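Side-chain contacts in proteasome accessory factor B/C (PafBC) (Paenarthrobacter aurescens, PDB 6SJ9), which probably regulates transcription in the bacterial DNA damage response, with winged helix-turn-helix parts for binding DNA and WYL domains that may sense a signal: residues A494-Q497 and A498-G502; D229-A232 and R233-L236; E645-R648 and Q649-R652; Q348-R351 and M352-V356. All blocks are in the same frame, centred on the assembly; numbering follows the deposited sequence.

Contact 1. Residues A494-Q497 and A498-G502; sequences AITQ and AIREG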
loop_
_atom_site.group_PDB
_atom_site.type_symbol
_atom_site.label_atom_id
_atom_site.label_comp_id
_atom_site.label_asym_id
_atom_site.label_seq_id
_atom_site.Cartn_x
_atom_site.Cartn_y
_atom_site.Cartn_z
ATOM N N ALA A 494 3.391 -31.986 7.951
ATOM C CA ALA A 494 2.284 -32.204 8.894
ATOM C C ALA A 494 1.118 -31.249 8.618
ATOM O O ALA A 494 -0.058 -31.654 8.631
ATOM C CB ALA A 494 2.801 -32.069 10.326
ATOM N N ILE A 495 1.419 -29.994 8.296
ATOM C CA ILE A 495 0.351 -29.061 7.929
ATOM C C ILE A 495 -0.337 -29.517 6.652
ATOM O O ILE A 495 -1.566 -29.493 6.551
ATOM C CB ILE A 495 0.917 -27.637 7.779
ATOM C CG1 ILE A 495 1.338 -27.122 9.160
ATOM C CG2 ILE A 495 -0.111 -26.708 7.100
ATOM C CD1 ILE A 495 2.055 -25.828 9.146
ATOM N N THR A 496 0.448 -29.947 5.658
ATOM C CA THR A 496 -0.139 -30.382 4.393
ATOM C C THR A 496 -1.116 -31.520 4.614
ATOM O O THR A 496 -2.219 -31.529 4.064
ATOM C CB THR A 496 0.967 -30.826 3.430
ATOM O OG1 THR A 496 1.797 -29.705 3.086
ATOM C CG2 THR A 496 0.356 -31.457 2.118
ATOM N N GLN A 497 -0.691 -32.521 5.377
ATOM C CA GLN A 497 -1.511 -33.682 5.576
ATOM C C GLN A 497 -2.734 -33.345 6.424
ATOM O O GLN A 497 -3.848 -33.813 6.141
ATOM C CB GLN A 497 -0.667 -34.753 6.254
ATOM C CG GLN A 497 -1.416 -36.008 6.559
ATOM C CD GLN A 497 -0.487 -37.139 7.096
ATOM O OE1 GLN A 497 0.185 -37.833 6.332
ATOM N NE2 GLN A 497 -0.442 -37.282 8.413
ATOM N N ALA A 498 -2.558 -32.484 7.430
ATOM C CA ALA A 498 -3.707 -32.120 8.279
ATOM C C ALA A 498 -4.778 -31.408 7.465
ATOM O O ALA A 498 -5.972 -31.662 7.644
ATOM C CB ALA A 498 -3.253 -31.271 9.481
ATOM N N ILE A 499 -4.367 -30.503 6.575
ATOM C CA ILE A 499 -5.327 -29.800 5.716
ATOM C C ILE A 499 -6.053 -30.797 4.841
ATOM O O ILE A 499 -7.287 -30.784 4.739
ATOM C CB ILE A 499 -4.624 -28.729 4.862
ATOM C CG1 ILE A 499 -4.107 -27.576 5.768
ATOM C CG2 ILE A 499 -5.609 -28.227 3.739
ATOM C CD1 ILE A 499 -3.163 -26.589 5.027
ATOM N N ARG A 500 -5.293 -31.696 4.214
ATOM C CA ARG A 500 -5.881 -32.657 3.293
ATOM C C ARG A 500 -6.841 -33.618 3.985
ATOM O O ARG A 500 -7.903 -33.928 3.448
ATOM C CB ARG A 500 -4.764 -33.467 2.616
ATOM C CG ARG A 500 -5.229 -34.231 1.374
ATOM C CD ARG A 500 -4.078 -35.054 0.745
ATOM N NE ARG A 500 -3.581 -36.075 1.670
ATOM C CZ ARG A 500 -2.333 -36.105 2.156
ATOM N NH1 ARG A 500 -1.439 -35.170 1.795
ATOM N NH2 ARG A 500 -1.980 -37.069 3.006
ATOM N N GLU A 501 -6.505 -34.071 5.188
ATOM C CA GLU A 501 -7.327 -35.017 5.921
ATOM C C GLU A 501 -8.297 -34.368 6.900
ATOM O O GLU A 501 -9.024 -35.088 7.580
ATOM C CB GLU A 501 -6.417 -36.019 6.635
ATOM C CG GLU A 501 -5.583 -36.801 5.589
ATOM C CD GLU A 501 -4.535 -37.714 6.210
ATOM O OE1 GLU A 501 -4.394 -37.800 7.461
ATOM O OE2 GLU A 501 -3.818 -38.333 5.411
ATOM N N GLY A 502 -8.353 -33.044 6.990
ATOM C CA GLY A 502 -9.350 -32.458 7.876
ATOM C C GLY A 502 -9.011 -32.600 9.363
ATOM O O GLY A 502 -9.919 -32.755 10.179
#
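Gln497 and Glu501 lie side chain against side chain on the last turn of helix 489-501, in the second WYL domain, where the chain closes in a Schellman motif with Gly502 at positive phi. Four backbone bonds carry the helix through here, the last from Glu501 N to Gln497 O at 2.8 Å. Gln497 runs outward from CB, which sits 4.2 Å from Arg500 NH2. Its CG, anti to the backbone N (chi1 178°), is thereby brought to the Glu501 carboxylate, 3.5 Å from Glu501 OE2. Further out, the amide plane lies within 9° of the carboxylate plane, so the two flat groups run almost parallel, with Gln497 CD 3.9 Å from Glu501 OE2. At the tip, Gln497 NE2 is 4.1 Å from Glu501 OE1, and Gln497 OE1 is 4.0 Å from Arg500 NH2, so this is contact without a bond. The Arg500 chain bends at chi3 and folds back over Gln497, whose CA lies over one face of the guanidinium. Replacing Glu501 by an alanine would probably leave both Arg500 and Arg503, its salt-bridge partner through OE1, without this carboxylate, and set the Gln497 side chain free to turn. On the inner side of the helix Ile495 and Ile499 touch through methyl groups and face strand 517-530, Ile495 on Leu527 and Ile499 on Pro524. Thr496 OG1 turns back to Phe492 O. The hydrogen bond within the Arg500-Glu501 salt bridge is weak, Arg500 NH2 to Glu501 OE2 3.3 Å, with the N-H angle at 134°.

Contact 2. Residues D229-A232 and R233-L236; sequences DFNA and RAEL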
loop_
_atom_site.group_PDB
_atom_site.type_symbol
_atom_site.label_atom_id
_atom_site.label_comp_id
_atom_site.label_asym_id
_atom_site.label_seq_id
_atom_site.Cartn_x
_atom_site.Cartn_y
_atom_site.Cartn_z
ATOM N N ASP A 229 -22.352 23.358 -15.430
ATOM C CA ASP A 229 -21.248 23.264 -16.386
ATOM C C ASP A 229 -19.899 23.386 -15.662
ATOM O O ASP A 229 -19.165 24.365 -15.790
ATOM C CB ASP A 229 -21.411 24.323 -17.469
ATOM C CG ASP A 229 -21.471 25.725 -16.893
ATOM O OD1 ASP A 229 -21.988 25.872 -15.757
ATOM O OD2 ASP A 229 -21.018 26.674 -17.570
ATOM N N PHE A 230 -19.586 22.370 -14.862
ATOM C CA PHE A 230 -18.318 22.282 -14.142
ATOM C C PHE A 230 -17.581 21.015 -14.535
ATOM O O PHE A 230 -18.066 19.908 -14.277
ATOM C CB PHE A 230 -18.509 22.296 -12.625
ATOM C CG PHE A 230 -17.408 21.556 -11.881
ATOM C CD1 PHE A 230 -16.086 21.999 -11.922
ATOM C CD2 PHE A 230 -17.717 20.427 -11.128
ATOM C CE1 PHE A 230 -15.091 21.325 -11.255
ATOM C CE2 PHE A 230 -16.737 19.739 -10.436
ATOM C CZ PHE A 230 -15.411 20.186 -10.492
ATOM N N ASN A 231 -16.422 21.171 -15.163
ATOM C CA ASN A 231 -15.594 20.026 -15.535
ATOM C C ASN A 231 -14.395 19.919 -14.592
ATOM O O ASN A 231 -13.478 20.747 -14.647
ATOM C CB ASN A 231 -15.148 20.126 -16.991
ATOM C CG ASN A 231 -14.480 18.848 -17.483
ATOM O OD1 ASN A 231 -14.402 17.843 -16.757
ATOM N ND2 ASN A 231 -14.018 18.873 -18.731
ATOM N N ALA A 232 -14.407 18.901 -13.722
ATOM C CA ALA A 232 -13.303 18.739 -12.776
ATOM C C ALA A 232 -12.005 18.343 -13.476
ATOM O O ALA A 232 -10.928 18.836 -13.114
ATOM C CB ALA A 232 -13.649 17.689 -11.715
ATOM N N ARG A 233 -12.089 17.480 -14.497
ATOM C CA ARG A 233 -10.882 17.001 -15.166
ATOM C C ARG A 233 -10.187 18.119 -15.937
ATOM O O ARG A 233 -8.953 18.209 -15.931
ATOM C CB ARG A 233 -11.232 15.824 -16.078
ATOM C CG ARG A 233 -10.089 15.330 -16.961
ATOM C CD ARG A 233 -10.585 14.253 -17.917
ATOM N NE ARG A 233 -9.545 13.779 -18.822
ATOM C CZ ARG A 233 -9.664 12.691 -19.578
ATOM N NH1 ARG A 233 -10.779 11.967 -19.526
ATOM N NH2 ARG A 233 -8.673 12.325 -20.376
ATOM N N ALA A 234 -10.961 18.972 -16.615
ATOM C CA ALA A 234 -10.366 20.083 -17.349
ATOM C C ALA A 234 -9.778 21.122 -16.403
ATOM O O ALA A 234 -8.750 21.738 -16.716
ATOM C CB ALA A 234 -11.405 20.735 -18.262
ATOM N N GLU A 235 -10.413 21.325 -15.244
ATOM C CA GLU A 235 -9.909 22.298 -14.280
ATOM C C GLU A 235 -8.558 21.865 -13.704
ATOM O O GLU A 235 -7.634 22.681 -13.571
ATOM C CB GLU A 235 -10.936 22.482 -13.164
ATOM C CG GLU A 235 -10.614 23.615 -12.259
ATOM C CD GLU A 235 -10.624 24.917 -13.018
ATOM O OE1 GLU A 235 -11.550 25.112 -13.847
ATOM O OE2 GLU A 235 -9.707 25.733 -12.798
ATOM N N LEU A 236 -8.424 20.574 -13.382
ATOM C CA LEU A 236 -7.210 20.044 -12.776
ATOM C C LEU A 236 -6.098 19.850 -13.813
ATOM O O LEU A 236 -4.921 20.106 -13.526
ATOM C CB LEU A 236 -7.531 18.715 -12.079
ATOM C CG LEU A 236 -8.437 18.599 -10.841
ATOM C CD1 LEU A 236 -9.302 17.330 -10.900
ATOM C CD2 LEU A 236 -7.598 18.579 -9.568
#
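From Asn231, still extended, the backbone turns helical at Ala232, and Glu235 N closes the first turn on Asn231 O at 3.2 Å. Asn231 is thus the N-cap of helix 232-237, a short helix lying against strands of the curled antiparallel sheet that includes 175-188 and 191-198 of the first WYL domain. Its side chain does the capping. With CG anti to the backbone N (chi1 -171°), the amide swings forward over the start of the helix, and OD1 accepts a weak bond from Arg233 N, 3.3 Å long and bent to 131°. Ala234 N is a little farther from OD1, at 3.6 Å. The other end of the amide packs on carbon: ND2 is 3.2 Å from Ala234 CB, so the methyl sits under the amide and limits how far it can rotate. Behind the cap, Phe230 lays one ring face near Ala232 N, which stands 3.5 Å above the plane and offset toward the rim; the same ring meets Trp183. The charged ends have partners outside this turn. Arg233, fully stretched, reaches Glu415 O with NH2, while Glu235 bends at chi2 and makes a salt bridge through OE1 to Lys204. Tyr412 of strand 410-413 touches Asn231, Ala232 and Arg233. Leu236 lies one turn on from Ala232, and its N donates to Ala232 O at 3.1 Å. Its CG lies beside its own backbone N (chi1 -67°), which brings Leu236 CD1 past the Ala232 methyl and to 3.1 Å from Ala232 O.

Contact 3. Residues E645-R648 and Q649-R652; sequences ESLR and QETR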
loop_
_atom_site.group_PDB
_atom_site.type_symbol
_atom_site.label_atom_id
_atom_site.label_comp_id
_atom_site.label_asym_id
_atom_site.label_seq_id
_atom_site.Cartn_x
_atom_site.Cartn_y
_atom_site.Cartn_z
ATOM N N GLU A 645 3.373 3.414 29.207
ATOM C CA GLU A 645 4.259 4.525 29.545
ATOM C C GLU A 645 5.663 4.331 28.974
ATOM O O GLU A 645 6.319 5.300 28.563
ATOM C CB GLU A 645 4.324 4.691 31.073
ATOM C CG GLU A 645 5.230 5.817 31.523
ATOM C CD GLU A 645 4.756 7.208 31.088
ATOM O OE1 GLU A 645 3.572 7.375 30.714
ATOM O OE2 GLU A 645 5.591 8.143 31.087
ATOM N N SER A 646 6.164 3.100 28.993
ATOM C CA SER A 646 7.497 2.855 28.467
ATOM C C SER A 646 7.594 3.337 27.020
ATOM O O SER A 646 8.457 4.164 26.684
ATOM C CB SER A 646 7.823 1.364 28.596
ATOM O OG SER A 646 6.773 0.588 28.039
ATOM N N LEU A 647 6.636 2.920 26.177
ATOM C CA LEU A 647 6.653 3.311 24.770
ATOM C C LEU A 647 6.477 4.809 24.602
ATOM O O LEU A 647 7.136 5.414 23.750
ATOM C CB LEU A 647 5.556 2.564 24.003
ATOM C CG LEU A 647 5.725 1.054 23.855
ATOM C CD1 LEU A 647 4.738 0.491 22.876
ATOM C CD2 LEU A 647 7.128 0.777 23.361
ATOM N N ARG A 648 5.664 5.446 25.456
ATOM C CA ARG A 648 5.471 6.891 25.323
ATOM C C ARG A 648 6.774 7.665 25.492
ATOM O O ARG A 648 7.057 8.598 24.726
ATOM C CB ARG A 648 4.441 7.395 26.336
ATOM C CG ARG A 648 4.342 8.910 26.367
ATOM C CD ARG A 648 3.603 9.402 27.592
ATOM N NE ARG A 648 3.507 10.856 27.649
ATOM C CZ ARG A 648 2.962 11.530 28.662
ATOM N NH1 ARG A 648 2.462 10.878 29.702
ATOM N NH2 ARG A 648 2.912 12.857 28.635
ATOM N N GLN A 649 7.542 7.337 26.540
ATOM C CA GLN A 649 8.787 8.056 26.817
ATOM C C GLN A 649 9.865 7.708 25.802
ATOM O O GLN A 649 10.664 8.571 25.411
ATOM C CB GLN A 649 9.275 7.749 28.235
ATOM C CG GLN A 649 8.329 8.229 29.311
ATOM C CD GLN A 649 8.962 8.220 30.695
ATOM O OE1 GLN A 649 10.143 7.890 30.854
ATOM N NE2 GLN A 649 8.175 8.580 31.706
ATOM N N GLU A 650 9.883 6.452 25.354
ATOM C CA GLU A 650 10.828 6.047 24.327
ATOM C C GLU A 650 10.593 6.831 23.034
ATOM O O GLU A 650 11.548 7.116 22.303
ATOM C CB GLU A 650 10.695 4.544 24.102
ATOM C CG GLU A 650 11.808 3.904 23.305
ATOM C CD GLU A 650 11.573 2.411 23.079
ATOM O OE1 GLU A 650 10.790 1.789 23.842
ATOM O OE2 GLU A 650 12.196 1.851 22.150
ATOM N N THR A 651 9.324 7.161 22.735
ATOM C CA THR A 651 8.988 8.011 21.590
ATOM C C THR A 651 9.340 9.477 21.853
ATOM O O THR A 651 9.830 10.177 20.959
ATOM C CB THR A 651 7.497 7.866 21.250
ATOM O OG1 THR A 651 7.296 6.655 20.516
ATOM C CG2 THR A 651 6.988 9.049 20.412
ATOM N N ARG A 652 9.079 9.977 23.066
ATOM C CA ARG A 652 9.478 11.349 23.369
ATOM C C ARG A 652 10.984 11.544 23.232
ATOM O O ARG A 652 11.438 12.630 22.848
ATOM C CB ARG A 652 9.010 11.754 24.783
ATOM C CG ARG A 652 9.409 13.201 25.204
ATOM C CD ARG A 652 8.943 14.200 24.147
ATOM N NE ARG A 652 9.172 15.598 24.486
ATOM C CZ ARG A 652 8.366 16.324 25.257
ATOM N NH1 ARG A 652 7.270 15.765 25.760
ATOM N NH2 ARG A 652 8.653 17.602 25.523
#
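Gln649 reaches back one turn, and its amide comes to the Glu645 carboxylate: Gln649 NE2 donates to Glu645 OE2 at 2.7 Å, with an N-H angle of 142°. The oxygen uses its anti lone pair, the one away from OE1. Carboxylate and amide stand almost perpendicular, 89° apart, and OE2 sits somewhat out of the amide plane. Glu645 gets there by bending at chi2 (65°), while Gln649 stays extended beyond CG; Gln649 CG itself passes 3.3 Å from Glu645 OE2. The same pair is joined along the backbone by Gln649 N to Glu645 O, 3.1 Å. Arg648 is extended from CG to NE, and its NH1 makes a long salt bridge of 3.8 Å to Glu645 OE1, so each carboxylate oxygen has a partner. All this lies on helix 645-659, which follows the last strand of the second WCX domain, a ferredoxin-like fold. Asp322, at the end of helix 305-323, receives salt bridges from both Arg648 NE and Arg652 NH1, tying this helix to that one. Leu647 turns the other way, into the domain, against Leu628 of helix 627-634 and Val586 and Val588 of strand 586-592. Its CD2 lies alongside Glu650, 3.8 Å from Glu650 OE1. Leu647 O takes Thr651 N at 3.0 Å and, weakly, Thr651 OG1 at 3.5 Å.

Contact 4. Residues Q348-R351 and M352-V356; sequences QLAR and MLQLV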
loop_
_atom_site.group_PDB
_atom_site.type_symbol
_atom_site.label_atom_id
_atom_site.label_comp_id
_atom_site.label_asym_id
_atom_site.label_seq_id
_atom_site.Cartn_x
_atom_site.Cartn_y
_atom_site.Cartn_z
ATOM N N GLN A 348 -13.531 -7.757 0.536
ATOM C CA GLN A 348 -13.266 -6.351 0.254
ATOM C C GLN A 348 -12.184 -6.196 -0.816
ATOM O O GLN A 348 -12.278 -5.324 -1.694
ATOM C CB GLN A 348 -12.872 -5.630 1.555
ATOM C CG GLN A 348 -12.635 -4.150 1.405
ATOM C CD GLN A 348 -12.534 -3.456 2.760
ATOM O OE1 GLN A 348 -12.142 -4.080 3.761
ATOM N NE2 GLN A 348 -12.903 -2.180 2.801
ATOM N N LEU A 349 -11.165 -7.045 -0.773
ATOM C CA LEU A 349 -10.149 -6.978 -1.811
ATOM C C LEU A 349 -10.735 -7.324 -3.162
ATOM O O LEU A 349 -10.453 -6.644 -4.142
ATOM C CB LEU A 349 -8.990 -7.918 -1.512
ATOM C CG LEU A 349 -8.218 -7.378 -0.310
ATOM C CD1 LEU A 349 -7.476 -8.546 0.127
ATOM C CD2 LEU A 349 -7.278 -6.196 -0.594
ATOM N N ALA A 350 -11.568 -8.367 -3.219
ATOM C CA ALA A 350 -12.172 -8.743 -4.488
ATOM C C ALA A 350 -13.091 -7.639 -4.987
ATOM O O ALA A 350 -13.081 -7.317 -6.169
ATOM C CB ALA A 350 -12.953 -10.051 -4.348
ATOM N N ARG A 351 -13.877 -7.034 -4.090
ATOM C CA ARG A 351 -14.739 -5.934 -4.511
ATOM C C ARG A 351 -13.920 -4.753 -5.040
ATOM O O ARG A 351 -14.266 -4.157 -6.061
ATOM C CB ARG A 351 -15.648 -5.514 -3.357
ATOM C CG ARG A 351 -16.558 -4.306 -3.677
ATOM C CD ARG A 351 -17.604 -4.096 -2.595
ATOM N NE ARG A 351 -16.990 -3.589 -1.358
ATOM C CZ ARG A 351 -16.955 -4.245 -0.205
ATOM N NH1 ARG A 351 -17.519 -5.446 -0.105
ATOM N NH2 ARG A 351 -16.382 -3.694 0.869
HETATM N N MSE A 352 -12.844 -4.398 -4.368
HETATM C CA MSE A 352 -11.988 -3.296 -4.842
HETATM C C MSE A 352 -11.439 -3.563 -6.211
HETATM O O MSE A 352 -11.373 -2.621 -6.991
HETATM C CB MSE A 352 -10.807 -2.968 -3.890
HETATM C CG MSE A 352 -11.265 -2.276 -2.659
HETATM SE SE MSE A 352 -9.904 -1.952 -1.220
HETATM C CE MSE A 352 -9.572 -3.776 -0.700
ATOM N N LEU A 353 -11.067 -4.811 -6.529
ATOM C CA LEU A 353 -10.670 -5.088 -7.900
ATOM C C LEU A 353 -11.806 -4.781 -8.875
ATOM O O LEU A 353 -11.566 -4.299 -9.984
ATOM C CB LEU A 353 -10.224 -6.546 -8.037
ATOM C CG LEU A 353 -8.887 -6.851 -7.366
ATOM C CD1 LEU A 353 -8.661 -8.309 -7.462
ATOM C CD2 LEU A 353 -7.751 -6.077 -8.055
ATOM N N GLN A 354 -13.052 -5.081 -8.481
ATOM C CA GLN A 354 -14.224 -4.903 -9.322
ATOM C C GLN A 354 -14.661 -3.451 -9.392
ATOM O O GLN A 354 -15.532 -3.117 -10.198
ATOM C CB GLN A 354 -15.377 -5.771 -8.801
ATOM C CG GLN A 354 -15.187 -7.235 -9.116
ATOM C CD GLN A 354 -16.062 -8.129 -8.265
ATOM O OE1 GLN A 354 -17.145 -7.749 -7.841
ATOM N NE2 GLN A 354 -15.537 -9.305 -7.927
ATOM N N LEU A 355 -14.112 -2.594 -8.539
ATOM C CA LEU A 355 -14.345 -1.171 -8.707
ATOM C C LEU A 355 -13.548 -0.633 -9.895
ATOM O O LEU A 355 -13.970 0.345 -10.520
ATOM C CB LEU A 355 -13.961 -0.407 -7.437
ATOM C CG LEU A 355 -14.668 -0.823 -6.156
ATOM C CD1 LEU A 355 -14.268 0.131 -5.003
ATOM C CD2 LEU A 355 -16.171 -0.764 -6.359
ATOM N N VAL A 356 -12.415 -1.266 -10.223
ATOM C CA VAL A 356 -11.525 -0.701 -11.245
ATOM C C VAL A 356 -12.255 -0.464 -12.572
ATOM O O VAL A 356 -12.163 0.654 -13.107
ATOM C CB VAL A 356 -10.259 -1.568 -11.385
ATOM C CG1 VAL A 356 -9.348 -1.049 -12.533
ATOM C CG2 VAL A 356 -9.508 -1.604 -10.067
HETATM O O HOH W 1 -12.583 -9.527 -7.911
#
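Helix 346-360 belongs to the PafC helix-turn-helix domain, and here Met352, a selenomethionine in this crystal, folds back on Gln348 and Leu349. Its chain bends at chi3 (-67°), which returns CE to the helix it left: CE sits 3.7 Å from Gln348 CG and 3.3 Å from Leu349 CD2. The second is tighter than usual for two methyl carbons. CE also lies 3.3 Å from Gln348 O, the carbonyl that Met352 N bonds at 2.9 Å. Across the helix the chemistry is polar. Ala350 O takes Gln354 N at 3.2 Å and a hydrogen from a water at 2.9 Å, and the water in turn accepts from Gln354 NE2 at 3.0 Å, closing a small loop over the turn. A leucine in place of Gln354 would probably cost the water its donor and leave it held less firmly on the Ala350 carbonyl. Arg351 O is shared by two weak backbone bonds, from Gln354 N and Leu355 N. Over one face of the Arg351 guanidinium lies Gln348 CA, and Asp384 grips both side chains, taking Arg351 NE and Gln348 NE2. That carboxylate belongs to helix 378-389, whose Ile387 also packs on Gln348 and Met352, while Leu355 meets Leu381 and Leu385. Helix 367-374 adds Phe374, and helix 95-118 meets Leu349 and Val356 from another direction.

All four contacts are local and lie on four separate helices, without touching one another; contacts 2 and 4 come nearest, about 13 Å apart at their closest atoms. Contacts 1, 2 and 4 are partly buried, while contact 3 lies on the surface, where an amide and a carboxylate bond directly. Contact 4, whose centre lies about 15 Å from the centre of the chain, is wedged among several helices and relies most on methyl packing, with a water on its polar side. Contacts 1 and 2 sit at helix ends against strands: contact 1 closes a helix with nearly parallel flat groups without a hydrogen bond between them, contact 2 starts one with an asparagine cap. Contacts 1 and 2 lie on opposite sides of the chain's centre, as do contacts 3 and 4.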